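Local structure of probable hydrogenase nickel incorporation protein hypB (Methanocaldococcus jannaschii, 2HF9) at residues N34-V39 / N115-D120; K67-A72 / D120-E125; I147-G152 / A182-M187; K173-D178 / S204-E209. The protein probably hydrolyses GTP slowly to drive nickel insertion during the maturation of [NiFe] hydrogenases, working as a metal-binding homodimeric GTPase of the SIMIBI class. One frame throughout, in Å; residues are numbered along the deposited sequence.

In the fold
Interaction 2 is a buried core contact: two neighbouring strands of the parallel sheet, bonded through their backbones and carrying mostly apolar side chains. Interaction 1 lies at the start of strands 39-45 and 121-125, partly at the surface, and shares D120 with it; its chemistry mixes a histidine–carboxylate bond with a single backbone bond. Toward the other end of the molecule lie interactions 3 and 4, their centres about 36 Å and 33 Å from that of interaction 1. These two touch, T149 bonding to the K173 carbonyl. Interaction 3 is buried and apolar, whereas interaction 4 is polar and reads guanine. Interactions 2 and 4 meet the same nucleotide, at phosphate and base respectively.

Interaction 1 of 4, residues N34-V39 / N115-D120; sequences NKHGVV and NLDEID
The imidazole of H36 meets D117 at its edge: D117 OD1 lies in the ring plane, 2.8 Å from H36 ND1, and the N-H points almost straight at it (172°). The carboxylate is turned 59° from the ring and accepts the hydrogen bond from above its own plane. L116 comes obliquely to the same ring, its CB 3.6 Å from H36 CG and its CD1 near H36 CD2, the two side chains crossing at about a right angle. H36 is the last residue before the C-prime glycine, G37, of the Schellman motif that closes helix 18-35. G37 has the positive phi that glycine adopts easily, and it turns the chain away from the helix and into strand 39-45 of the P-loop domain. With CG beside the backbone N (chi1 -63°) the H36 ring is carried to the 115-120 loop; histidine suits because its ND1-H can donate to D117.

Past the turn the contact becomes largely apolar at the side chains. V38 sends its two methyls to different partners: CG1 packs 4.1 Å from I119 CG2, and CG2 lies close to the carbonyl oxygens of L116 and I119. A branched side chain fills this buried corner well. D120 directs its carboxylate elsewhere, to the backbone N of K67. Its carbonyl begins the sheet pairing, with D120 O accepting from V39 N at 2.9 Å and also lying 3.4 Å from V38 CA.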
# COMPACT_ATOMS: atom_id res chain seq x y z
N ASN A 34 -23.29 6.16 18.91
CA ASN A 34 -24.72 5.80 18.98
C ASN A 34 -25.53 6.74 19.86
O ASN A 34 -26.69 7.06 19.55
CB ASN A 34 -24.89 4.35 19.46
CG ASN A 34 -24.48 3.33 18.42
OD1 ASN A 34 -24.52 3.59 17.22
ND2 ASN A 34 -24.08 2.14 18.88
N LYS A 35 -24.91 7.18 20.95
CA LYS A 35 -25.49 8.12 21.90
C LYS A 35 -25.83 9.44 21.22
O LYS A 35 -26.84 10.08 21.54
CB LYS A 35 -24.47 8.36 23.02
CG LYS A 35 -25.01 8.30 24.44
CD LYS A 35 -23.99 7.63 25.38
CE LYS A 35 -22.58 8.21 25.22
NZ LYS A 35 -21.49 7.22 25.53
N HIS A 36 -24.98 9.84 20.27
CA HIS A 36 -25.16 11.09 19.54
C HIS A 36 -25.71 10.91 18.12
O HIS A 36 -25.74 11.86 17.34
CB HIS A 36 -23.85 11.88 19.51
CG HIS A 36 -23.38 12.30 20.87
ND1 HIS A 36 -23.91 13.38 21.54
CD2 HIS A 36 -22.44 11.78 21.69
CE1 HIS A 36 -23.32 13.51 22.71
NE2 HIS A 36 -22.42 12.55 22.83
N GLY A 37 -26.12 9.69 17.80
CA GLY A 37 -26.77 9.39 16.52
C GLY A 37 -25.84 9.57 15.33
O GLY A 37 -26.24 10.08 14.29
N VAL A 38 -24.59 9.15 15.50
CA VAL A 38 -23.58 9.26 14.44
C VAL A 38 -23.32 7.87 13.88
O VAL A 38 -23.14 6.92 14.63
CB VAL A 38 -22.26 9.88 14.96
CG1 VAL A 38 -21.23 10.01 13.84
CG2 VAL A 38 -22.50 11.22 15.62
N VAL A 39 -23.33 7.76 12.56
CA VAL A 39 -22.95 6.51 11.90
C VAL A 39 -21.56 6.69 11.31
O VAL A 39 -21.33 7.60 10.50
CB VAL A 39 -23.99 6.06 10.84
CG1 VAL A 39 -23.64 4.67 10.31
CG2 VAL A 39 -25.40 6.05 11.43
N ASN A 115 -18.16 18.11 17.46
CA ASN A 115 -19.47 18.28 18.08
C ASN A 115 -20.42 17.22 17.52
O ASN A 115 -21.03 17.42 16.47
CB ASN A 115 -20.01 19.70 17.86
CG ASN A 115 -21.33 19.95 18.59
OD1 ASN A 115 -21.84 19.10 19.32
ND2 ASN A 115 -21.89 21.14 18.38
N LEU A 116 -20.54 16.11 18.25
CA LEU A 116 -21.29 14.95 17.77
C LEU A 116 -22.81 15.16 17.70
O LEU A 116 -23.52 14.38 17.07
CB LEU A 116 -20.95 13.71 18.60
CG LEU A 116 -19.47 13.30 18.67
CD1 LEU A 116 -19.25 12.26 19.76
CD2 LEU A 116 -18.97 12.79 17.32
N ASP A 117 -23.30 16.22 18.35
CA ASP A 117 -24.72 16.59 18.24
C ASP A 117 -25.00 17.45 17.01
O ASP A 117 -26.15 17.82 16.74
CB ASP A 117 -25.19 17.29 19.52
CG ASP A 117 -25.31 16.34 20.69
OD1 ASP A 117 -25.77 15.20 20.50
OD2 ASP A 117 -24.93 16.75 21.81
N GLU A 118 -23.94 17.76 16.26
CA GLU A 118 -24.08 18.46 14.99
C GLU A 118 -23.48 17.65 13.84
O GLU A 118 -23.13 18.20 12.79
CB GLU A 118 -23.46 19.86 15.07
CG GLU A 118 -24.36 20.89 15.78
CD GLU A 118 -25.74 21.02 15.14
OE1 GLU A 118 -25.82 21.31 13.92
OE2 GLU A 118 -26.75 20.84 15.86
N ILE A 119 -23.36 16.34 14.05
CA ILE A 119 -22.83 15.41 13.05
C ILE A 119 -23.76 14.21 12.91
O ILE A 119 -24.26 13.69 13.91
CB ILE A 119 -21.37 14.94 13.41
CG1 ILE A 119 -20.39 16.12 13.47
CG2 ILE A 119 -20.86 13.87 12.45
CD1 ILE A 119 -20.27 16.95 12.18
N ASP A 120 -24.01 13.78 11.68
CA ASP A 120 -24.81 12.58 11.41
C ASP A 120 -23.94 11.42 10.90
O ASP A 120 -24.16 10.26 11.26
CB ASP A 120 -25.93 12.89 10.41
CG ASP A 120 -26.80 14.06 10.85
OD1 ASP A 120 -27.32 14.03 11.99
OD2 ASP A 120 -26.98 15.00 10.05

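Interaction 2 of 4, residues K67-A72 / D120-E125; sequences KIACIA and DLLFIE. With MG (magnesium ion), chain C; GSP (5'-guanosine-diphosphate-monothiophosphate), chain E.
The 68-72 part of strand 68-74 and strand 121-125 run parallel, with axes 4.6 Å apart at closest and 17° between their directions, as adjacent strands of the P-loop NTPase sheet. Residues pair in step from I68 with L121 to A72 with E125. A69 and I71 each donate through N (to L121 O and F123 O) and accept through O (from F123 N and E125 N). K67 O accepts from both D120 N and L121 N, while D120 OD2 accepts a nearly straight bond (177°) from K67 N. The lysine's own ammonium goes to E118.

Small and aliphatic residues suit a sheet covered by helices on both faces. On one face, I71 and I124 lie side by side (CB to CG2, 4.0 Å) under helix 104-111, and L122 CD1 reaches across to A69 CB. On the other, I68 CG2 sits 3.7 Å from F123 CE1, obliquely to the ring.

E125 ends its strand. With CG anti to its backbone N (chi1 -174°) and the chain extended, its carboxylate reaches the magnesium ion, which T52, D80, the nucleotide's O3G and O2B and a water also bind; E125 OE2 lies 2.1 Å from the metal.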
# COMPACT_ATOMS: atom_id res chain seq x y z
N LYS A 67 -25.20 15.97 8.08
CA LYS A 67 -24.05 16.74 8.53
C LYS A 67 -22.88 15.77 8.68
O LYS A 67 -22.97 14.77 9.39
CB LYS A 67 -24.36 17.44 9.86
CG LYS A 67 -25.48 18.48 9.75
CD LYS A 67 -26.00 18.86 11.13
CE LYS A 67 -27.33 19.60 11.04
NZ LYS A 67 -27.90 19.81 12.39
N ILE A 68 -21.79 16.07 7.98
CA ILE A 68 -20.71 15.10 7.83
C ILE A 68 -19.40 15.61 8.44
O ILE A 68 -19.01 16.76 8.24
CB ILE A 68 -20.50 14.71 6.34
CG1 ILE A 68 -21.79 14.11 5.76
CG2 ILE A 68 -19.34 13.72 6.18
CD1 ILE A 68 -21.89 14.21 4.24
N ALA A 69 -18.75 14.73 9.20
CA ALA A 69 -17.42 14.98 9.73
C ALA A 69 -16.47 13.93 9.19
O ALA A 69 -16.89 12.83 8.84
CB ALA A 69 -17.43 14.95 11.25
N CYS A 70 -15.18 14.28 9.14
CA CYS A 70 -14.14 13.34 8.75
C CYS A 70 -12.98 13.30 9.74
O CYS A 70 -12.68 14.29 10.41
CB CYS A 70 -13.58 13.68 7.37
SG CYS A 70 -14.81 13.66 6.06
N ILE A 71 -12.35 12.13 9.81
CA ILE A 71 -11.05 11.97 10.45
C ILE A 71 -10.11 11.47 9.36
O ILE A 71 -10.36 10.43 8.74
CB ILE A 71 -11.11 10.96 11.63
CG1 ILE A 71 -11.92 11.54 12.80
CG2 ILE A 71 -9.70 10.58 12.10
CD1 ILE A 71 -12.41 10.50 13.82
N ALA A 72 -9.05 12.23 9.11
CA ALA A 72 -8.08 11.89 8.07
C ALA A 72 -6.74 11.56 8.71
O ALA A 72 -6.06 12.45 9.22
CB ALA A 72 -7.94 13.02 7.08
N ASP A 120 -24.01 13.78 11.68
CA ASP A 120 -24.81 12.58 11.41
C ASP A 120 -23.94 11.42 10.90
O ASP A 120 -24.16 10.26 11.26
CB ASP A 120 -25.93 12.89 10.41
CG ASP A 120 -26.80 14.06 10.85
OD1 ASP A 120 -27.32 14.03 11.99
OD2 ASP A 120 -26.98 15.00 10.05
N LEU A 121 -22.97 11.75 10.05
CA LEU A 121 -22.08 10.77 9.45
C LEU A 121 -20.62 11.09 9.74
O LEU A 121 -20.20 12.24 9.66
CB LEU A 121 -22.27 10.70 7.93
CG LEU A 121 -23.64 10.37 7.34
CD1 LEU A 121 -23.57 10.37 5.82
CD2 LEU A 121 -24.15 9.03 7.85
N LEU A 122 -19.85 10.05 10.06
CA LEU A 122 -18.41 10.18 10.25
C LEU A 122 -17.65 9.30 9.27
O LEU A 122 -17.83 8.08 9.26
CB LEU A 122 -18.02 9.84 11.69
CG LEU A 122 -16.52 9.85 12.05
CD1 LEU A 122 -15.89 11.22 11.85
CD2 LEU A 122 -16.31 9.36 13.47
N PHE A 123 -16.82 9.92 8.44
CA PHE A 123 -15.96 9.18 7.51
C PHE A 123 -14.53 9.24 8.02
O PHE A 123 -13.95 10.32 8.16
CB PHE A 123 -16.02 9.77 6.09
CG PHE A 123 -17.40 9.76 5.46
CD1 PHE A 123 -17.77 10.78 4.57
CD2 PHE A 123 -18.31 8.74 5.73
CE1 PHE A 123 -19.03 10.79 3.97
CE2 PHE A 123 -19.58 8.74 5.13
CZ PHE A 123 -19.94 9.77 4.25
N ILE A 124 -13.97 8.07 8.31
CA ILE A 124 -12.58 7.99 8.76
C ILE A 124 -11.71 7.41 7.65
O ILE A 124 -11.92 6.27 7.23
CB ILE A 124 -12.43 7.11 10.02
CG1 ILE A 124 -13.42 7.54 11.12
CG2 ILE A 124 -10.98 7.13 10.53
CD1 ILE A 124 -13.33 6.70 12.39
N GLU A 125 -10.74 8.19 7.18
CA GLU A 125 -9.77 7.65 6.23
C GLU A 125 -8.58 7.07 6.98
O GLU A 125 -7.77 7.81 7.56
CB GLU A 125 -9.31 8.67 5.20
CG GLU A 125 -8.40 8.05 4.14
CD GLU A 125 -8.15 8.95 2.96
OE1 GLU A 125 -8.95 9.87 2.72
OE2 GLU A 125 -7.14 8.74 2.25
MG MG C . -6.21 9.82 0.66
PG GSP E . -3.76 7.90 -0.12
O3B GSP E . -4.54 7.72 -1.51
S1G GSP E . -3.26 6.36 0.48
O2G GSP E . -2.53 8.78 -0.44
O3G GSP E . -4.67 8.63 0.88
PB GSP E . -6.15 7.60 -1.65
O1B GSP E . -6.53 6.18 -1.52
O2B GSP E . -6.89 8.48 -0.73
PA GSP E . -6.77 9.35 -3.89
O1A GSP E . -8.19 9.70 -3.63
O2A GSP E . -5.85 10.45 -3.48
O3A GSP E . -6.36 7.95 -3.21
O5' GSP E . -6.63 8.97 -5.43
C5' GSP E . -5.39 8.55 -5.97
C4' GSP E . -5.32 8.91 -7.45
O4' GSP E . -6.19 8.09 -8.21
C3' GSP E . -5.72 10.34 -7.74
O3' GSP E . -4.84 10.79 -8.75
C2' GSP E . -7.13 10.24 -8.28
O2' GSP E . -7.42 11.24 -9.21
C1' GSP E . -7.10 8.88 -8.96
N9 GSP E . -8.36 8.13 -9.00
C8 GSP E . -9.16 7.74 -7.95
N7 GSP E . -10.19 7.03 -8.46
C5 GSP E . -10.05 6.94 -9.80
C6 GSP E . -10.82 6.33 -10.80
O6 GSP E . -11.84 5.72 -10.51
N1 GSP E . -10.40 6.42 -12.11
C2 GSP E . -9.25 7.11 -12.44
N2 GSP E . -8.86 7.20 -13.71
N3 GSP E . -8.49 7.71 -11.45
C4 GSP E . -8.90 7.63 -10.15
O HOH W 1 -5.34 10.90 -0.84

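Interaction 3 of 4, residues I147-G152 / A182-M187; sequences ISTTEG and ADIKKM. With GSP (5'-guanosine-diphosphate-monothiophosphate), chain H.
T149 and I184 lie side by side and point the same way, with T149 CG2 3.7 Å from I184 CG2. They join the end of strand 142-148, through its 3-10 turn, to the start of helix 184-194 in the P-loop NTPase domain. The threonine is placed by its first torsion (chi1 64°): CG2 lies beside the backbone N while OG1 turns to bond the carbonyl of K173, so one small residue serves an apolar and a polar neighbour. A182 directs its CB at the turn and comes 3.6 Å from T149 O; a methyl group is small enough to fit there. M187 bends at its last torsion (75°), bringing CE to 3.7 Å from G152 O, its terminal methyl fitting against a carbonyl that T155 OG1 also meets.

Within the 3-10 turn, E151 folds back: E151 OE1 accepts from S148 N at 3.0 Å and E151 OE2 from S148 OG. T150, E151 and G152 line the pocket of a nucleotide bound largely by L205, D175 and T52 of the second subunit, so the turn lies at the dimer interface.

Since the two segments meet through methyls and carbonyl oxygens, shape rather than charge sets their fit, while the polar groups are used within each segment or by residues outside both.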
# COMPACT_ATOMS: atom_id res chain seq x y z
N ILE A 147 -9.84 -1.03 -2.99
CA ILE A 147 -8.68 -1.36 -3.80
C ILE A 147 -8.96 -0.90 -5.22
O ILE A 147 -10.09 -0.49 -5.53
CB ILE A 147 -8.29 -2.87 -3.76
CG1 ILE A 147 -9.44 -3.78 -4.22
CG2 ILE A 147 -7.67 -3.23 -2.39
CD1 ILE A 147 -10.49 -4.12 -3.15
N SER A 148 -7.96 -0.93 -6.08
CA SER A 148 -8.17 -0.46 -7.43
C SER A 148 -7.51 -1.36 -8.46
O SER A 148 -6.56 -2.08 -8.16
CB SER A 148 -7.72 1.00 -7.58
OG SER A 148 -6.31 1.10 -7.57
N THR A 149 -8.04 -1.31 -9.68
CA THR A 149 -7.56 -2.17 -10.77
C THR A 149 -6.06 -2.01 -11.03
O THR A 149 -5.39 -2.97 -11.41
CB THR A 149 -8.34 -1.91 -12.08
OG1 THR A 149 -8.10 -0.58 -12.54
CG2 THR A 149 -9.85 -2.11 -11.86
N THR A 150 -5.54 -0.81 -10.78
CA THR A 150 -4.15 -0.48 -11.10
C THR A 150 -3.11 -1.13 -10.18
O THR A 150 -1.91 -1.06 -10.45
CB THR A 150 -3.92 1.05 -11.18
OG1 THR A 150 -4.25 1.67 -9.92
CG2 THR A 150 -4.77 1.65 -12.28
N GLU A 151 -3.58 -1.75 -9.10
CA GLU A 151 -2.73 -2.52 -8.19
C GLU A 151 -2.55 -3.96 -8.70
O GLU A 151 -1.73 -4.71 -8.18
CB GLU A 151 -3.33 -2.52 -6.78
CG GLU A 151 -3.35 -1.14 -6.12
CD GLU A 151 -4.66 -0.84 -5.40
OE1 GLU A 151 -5.32 -1.78 -4.91
OE2 GLU A 151 -5.02 0.36 -5.31
N GLY A 152 -3.32 -4.33 -9.72
CA GLY A 152 -3.30 -5.69 -10.26
C GLY A 152 -4.51 -6.48 -9.80
O GLY A 152 -5.08 -6.22 -8.73
N ALA A 182 -5.99 -5.81 -16.02
CA ALA A 182 -6.73 -6.35 -14.88
C ALA A 182 -8.10 -6.88 -15.29
O ALA A 182 -8.82 -6.23 -16.04
CB ALA A 182 -6.87 -5.30 -13.79
N ASP A 183 -8.45 -8.06 -14.78
CA ASP A 183 -9.73 -8.69 -15.05
C ASP A 183 -10.68 -8.35 -13.90
O ASP A 183 -10.58 -8.93 -12.83
CB ASP A 183 -9.55 -10.21 -15.17
CG ASP A 183 -10.83 -10.94 -15.60
OD1 ASP A 183 -11.94 -10.40 -15.46
OD2 ASP A 183 -10.71 -12.09 -16.09
N ILE A 184 -11.58 -7.39 -14.14
CA ILE A 184 -12.46 -6.89 -13.07
C ILE A 184 -13.50 -7.93 -12.63
O ILE A 184 -13.88 -7.97 -11.46
CB ILE A 184 -13.16 -5.54 -13.42
CG1 ILE A 184 -14.11 -5.67 -14.62
CG2 ILE A 184 -12.11 -4.45 -13.65
CD1 ILE A 184 -14.98 -4.44 -14.86
N LYS A 185 -13.93 -8.78 -13.57
CA LYS A 185 -14.84 -9.88 -13.27
C LYS A 185 -14.19 -10.89 -12.33
O LYS A 185 -14.84 -11.39 -11.41
CB LYS A 185 -15.33 -10.56 -14.55
CG LYS A 185 -16.20 -9.67 -15.44
CD LYS A 185 -17.01 -10.50 -16.43
CE LYS A 185 -18.03 -9.65 -17.18
NZ LYS A 185 -19.03 -9.01 -16.28
N LYS A 186 -12.91 -11.18 -12.56
CA LYS A 186 -12.12 -12.01 -11.65
C LYS A 186 -12.04 -11.38 -10.26
O LYS A 186 -12.28 -12.06 -9.25
CB LYS A 186 -10.70 -12.24 -12.20
CG LYS A 186 -9.79 -13.03 -11.25
CD LYS A 186 -8.33 -12.90 -11.64
CE LYS A 186 -7.42 -13.62 -10.65
NZ LYS A 186 -7.34 -12.94 -9.32
N MET A 187 -11.72 -10.09 -10.20
CA MET A 187 -11.58 -9.40 -8.92
C MET A 187 -12.89 -9.41 -8.14
O MET A 187 -12.90 -9.64 -6.93
CB MET A 187 -11.09 -7.96 -9.12
CG MET A 187 -9.71 -7.87 -9.74
SD MET A 187 -9.17 -6.16 -10.04
CE MET A 187 -8.76 -5.62 -8.37
PG GSP H . 2.53 -6.65 -5.16
O3B GSP H . 2.53 -5.89 -6.58
S1G GSP H . 2.68 -5.53 -3.85
O2G GSP H . 1.18 -7.40 -5.10
O3G GSP H . 3.68 -7.66 -5.13
PB GSP H . 3.84 -5.51 -7.44
O1B GSP H . 4.39 -4.25 -6.91
O2B GSP H . 4.83 -6.60 -7.51
PA GSP H . 3.04 -6.13 -10.15
O1A GSP H . 4.34 -6.37 -10.82
O2A GSP H . 2.34 -7.39 -9.81
O3A GSP H . 3.22 -5.16 -8.88
O5' GSP H . 2.14 -5.20 -11.10
C5' GSP H . 0.81 -4.86 -10.74
C4' GSP H . 0.02 -4.57 -12.01
O4' GSP H . 0.50 -3.38 -12.61
C3' GSP H . 0.17 -5.67 -13.05
O3' GSP H . -1.09 -5.87 -13.63
C2' GSP H . 1.14 -5.10 -14.07
O2' GSP H . 0.86 -5.60 -15.36
C1' GSP H . 0.86 -3.61 -13.96
N9 GSP H . 1.98 -2.73 -14.32
C8 GSP H . 3.24 -2.68 -13.77
N7 GSP H . 3.93 -1.70 -14.39
C5 GSP H . 3.13 -1.12 -15.32
C6 GSP H . 3.32 -0.07 -16.23
O6 GSP H . 4.39 0.52 -16.30
N1 GSP H . 2.28 0.30 -17.06
C2 GSP H . 1.07 -0.36 -17.00
N2 GSP H . 0.07 -0.01 -17.80
N3 GSP H . 0.89 -1.39 -16.10
C4 GSP H . 1.90 -1.76 -15.28

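Interaction 4 of 4, residues K173-D178 / S204-E209; sequences KIDLAD and SLKTME. With GSP (5'-guanosine-diphosphate-monothiophosphate), chain E.
D175 sets its carboxylate against the hydroxyl of S204: S204 OG donates to D175 OD1 over 2.7 Å, approaching from above the carboxylate plane. With OG anti to its backbone N (chi1 172°), the serine also accepts from T207 N (an ST motif) and K206 N (an ST turn), so its hydroxyl is a second-shell fixture for an aspartate that reads the edge of the guanine base. D175 OD1 accepts from the nucleotide's N1 at 2.7 Å and D175 OD2 from its N2 at 2.8 Å, a two-pronged grip that selects guanine, as in the NKXD motif of GTPases, to which K173 and D175 belong. Next to S204, L205 N bonds to the nucleotide's O6 at 2.7 Å.

The aliphatic chain of K173 lies over the base, its CG 3.5 Å from the nucleotide's C5 and C6. Extended beyond CG, it carries the ammonium past the ribose to G48 O, S148 and T150, and to T150 O of the second subunit. Lysine suits this place because its methylenes can pave the base while its end serves polar groups.

K206 lays its CD 3.4 Å from D175 OD2, and a water joins D175 OD2 to K206 NZ, which also bonds A179 O of the second subunit. I174 CG1 packs on S204 CB at 3.7 Å.

The contact thus joins the turn leading from strand 168-172 into helix 177-180 with the loop between strand 199-202 and helix 211-224, while L205 rests on helix 51-62 and L176 packs against A179 of the second subunit.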
# COMPACT_ATOMS: atom_id res chain seq x y z
N LYS A 173 -11.34 2.40 -9.96
CA LYS A 173 -10.58 2.64 -11.19
C LYS A 173 -10.88 1.62 -12.28
O LYS A 173 -9.99 1.21 -13.02
CB LYS A 173 -9.06 2.70 -10.92
CG LYS A 173 -8.64 3.76 -9.90
CD LYS A 173 -7.12 3.81 -9.76
CE LYS A 173 -6.72 4.53 -8.48
NZ LYS A 173 -5.36 4.10 -8.02
N ILE A 174 -12.15 1.21 -12.40
CA ILE A 174 -12.53 0.23 -13.43
C ILE A 174 -12.30 0.77 -14.84
O ILE A 174 -12.15 -0.01 -15.79
CB ILE A 174 -13.98 -0.32 -13.25
CG1 ILE A 174 -15.03 0.79 -13.39
CG2 ILE A 174 -14.09 -1.12 -11.94
CD1 ILE A 174 -16.48 0.28 -13.47
N ASP A 175 -12.23 2.09 -14.96
CA ASP A 175 -11.92 2.74 -16.23
C ASP A 175 -10.48 2.48 -16.72
O ASP A 175 -10.17 2.70 -17.89
CB ASP A 175 -12.21 4.25 -16.16
CG ASP A 175 -11.41 4.96 -15.08
OD1 ASP A 175 -11.69 4.76 -13.88
OD2 ASP A 175 -10.50 5.74 -15.44
N LEU A 176 -9.63 1.98 -15.83
CA LEU A 176 -8.21 1.74 -16.15
C LEU A 176 -7.83 0.26 -16.25
O LEU A 176 -6.66 -0.07 -16.44
CB LEU A 176 -7.31 2.43 -15.12
CG LEU A 176 -7.55 3.92 -14.85
CD1 LEU A 176 -6.68 4.41 -13.71
CD2 LEU A 176 -7.30 4.74 -16.10
N ALA A 177 -8.82 -0.63 -16.14
CA ALA A 177 -8.58 -2.07 -16.03
C ALA A 177 -7.88 -2.66 -17.26
O ALA A 177 -6.95 -3.46 -17.13
CB ALA A 177 -9.88 -2.81 -15.75
N ASP A 178 -8.34 -2.27 -18.44
CA ASP A 178 -7.74 -2.75 -19.69
C ASP A 178 -6.30 -2.27 -19.87
O ASP A 178 -5.47 -2.99 -20.43
CB ASP A 178 -8.59 -2.33 -20.90
CG ASP A 178 -9.96 -3.01 -20.92
OD1 ASP A 178 -10.19 -3.94 -20.11
OD2 ASP A 178 -10.79 -2.62 -21.75
N SER A 204 -15.88 3.42 -10.82
CA SER A 204 -14.96 4.40 -11.36
C SER A 204 -15.36 5.76 -10.82
O SER A 204 -16.47 6.22 -11.06
CB SER A 204 -14.99 4.42 -12.88
OG SER A 204 -14.21 5.51 -13.36
N LEU A 205 -14.45 6.39 -10.08
CA LEU A 205 -14.67 7.75 -9.60
C LEU A 205 -14.40 8.80 -10.68
O LEU A 205 -14.59 10.00 -10.44
CB LEU A 205 -13.85 8.02 -8.34
CG LEU A 205 -14.36 7.28 -7.09
CD1 LEU A 205 -13.32 7.27 -5.99
CD2 LEU A 205 -15.70 7.88 -6.60
N LYS A 206 -13.95 8.35 -11.84
CA LYS A 206 -13.77 9.21 -13.01
C LYS A 206 -15.09 9.31 -13.81
O LYS A 206 -15.59 10.40 -14.05
CB LYS A 206 -12.62 8.71 -13.89
CG LYS A 206 -12.28 9.59 -15.09
CD LYS A 206 -10.99 9.11 -15.74
CE LYS A 206 -10.42 10.11 -16.73
NZ LYS A 206 -9.05 9.70 -17.16
N THR A 207 -15.65 8.16 -14.19
CA THR A 207 -16.92 8.12 -14.93
C THR A 207 -18.12 8.17 -13.99
O THR A 207 -19.24 8.48 -14.42
CB THR A 207 -17.05 6.84 -15.78
OG1 THR A 207 -17.24 5.71 -14.92
CG2 THR A 207 -15.81 6.63 -16.66
N MET A 208 -17.87 7.85 -12.72
CA MET A 208 -18.89 7.75 -11.65
C MET A 208 -19.78 6.51 -11.73
O MET A 208 -20.71 6.36 -10.93
CB MET A 208 -19.70 9.05 -11.50
CG MET A 208 -18.87 10.26 -11.07
SD MET A 208 -18.06 10.06 -9.46
CE MET A 208 -19.44 10.26 -8.34
N GLU A 209 -19.49 5.60 -12.66
CA GLU A 209 -20.21 4.33 -12.74
C GLU A 209 -19.99 3.52 -11.45
O GLU A 209 -18.86 3.33 -11.01
CB GLU A 209 -19.78 3.51 -13.96
CG GLU A 209 -20.61 2.24 -14.13
CD GLU A 209 -20.17 1.34 -15.27
OE1 GLU A 209 -19.25 1.71 -16.02
OE2 GLU A 209 -20.76 0.25 -15.40
PG GSP E . -3.76 7.90 -0.12
O3B GSP E . -4.54 7.72 -1.51
S1G GSP E . -3.26 6.36 0.48
O2G GSP E . -2.53 8.78 -0.44
O3G GSP E . -4.67 8.63 0.88
PB GSP E . -6.15 7.60 -1.65
O1B GSP E . -6.53 6.18 -1.52
O2B GSP E . -6.89 8.48 -0.73
PA GSP E . -6.77 9.35 -3.89
O1A GSP E . -8.19 9.70 -3.63
O2A GSP E . -5.85 10.45 -3.48
O3A GSP E . -6.36 7.95 -3.21
O5' GSP E . -6.63 8.97 -5.43
C5' GSP E . -5.39 8.55 -5.97
C4' GSP E . -5.32 8.91 -7.45
O4' GSP E . -6.19 8.09 -8.21
C3' GSP E . -5.72 10.34 -7.74
O3' GSP E . -4.84 10.79 -8.75
C2' GSP E . -7.13 10.24 -8.28
O2' GSP E . -7.42 11.24 -9.21
C1' GSP E . -7.10 8.88 -8.96
N9 GSP E . -8.36 8.13 -9.00
C8 GSP E . -9.16 7.74 -7.95
N7 GSP E . -10.19 7.03 -8.46
C5 GSP E . -10.05 6.94 -9.80
C6 GSP E . -10.82 6.33 -10.80
O6 GSP E . -11.84 5.72 -10.51
N1 GSP E . -10.40 6.42 -12.11
C2 GSP E . -9.25 7.11 -12.44
N2 GSP E . -8.86 7.20 -13.71
N3 GSP E . -8.49 7.71 -11.45
C4 GSP E . -8.90 7.63 -10.15
O HOH W 2 -10.01 6.78 -17.91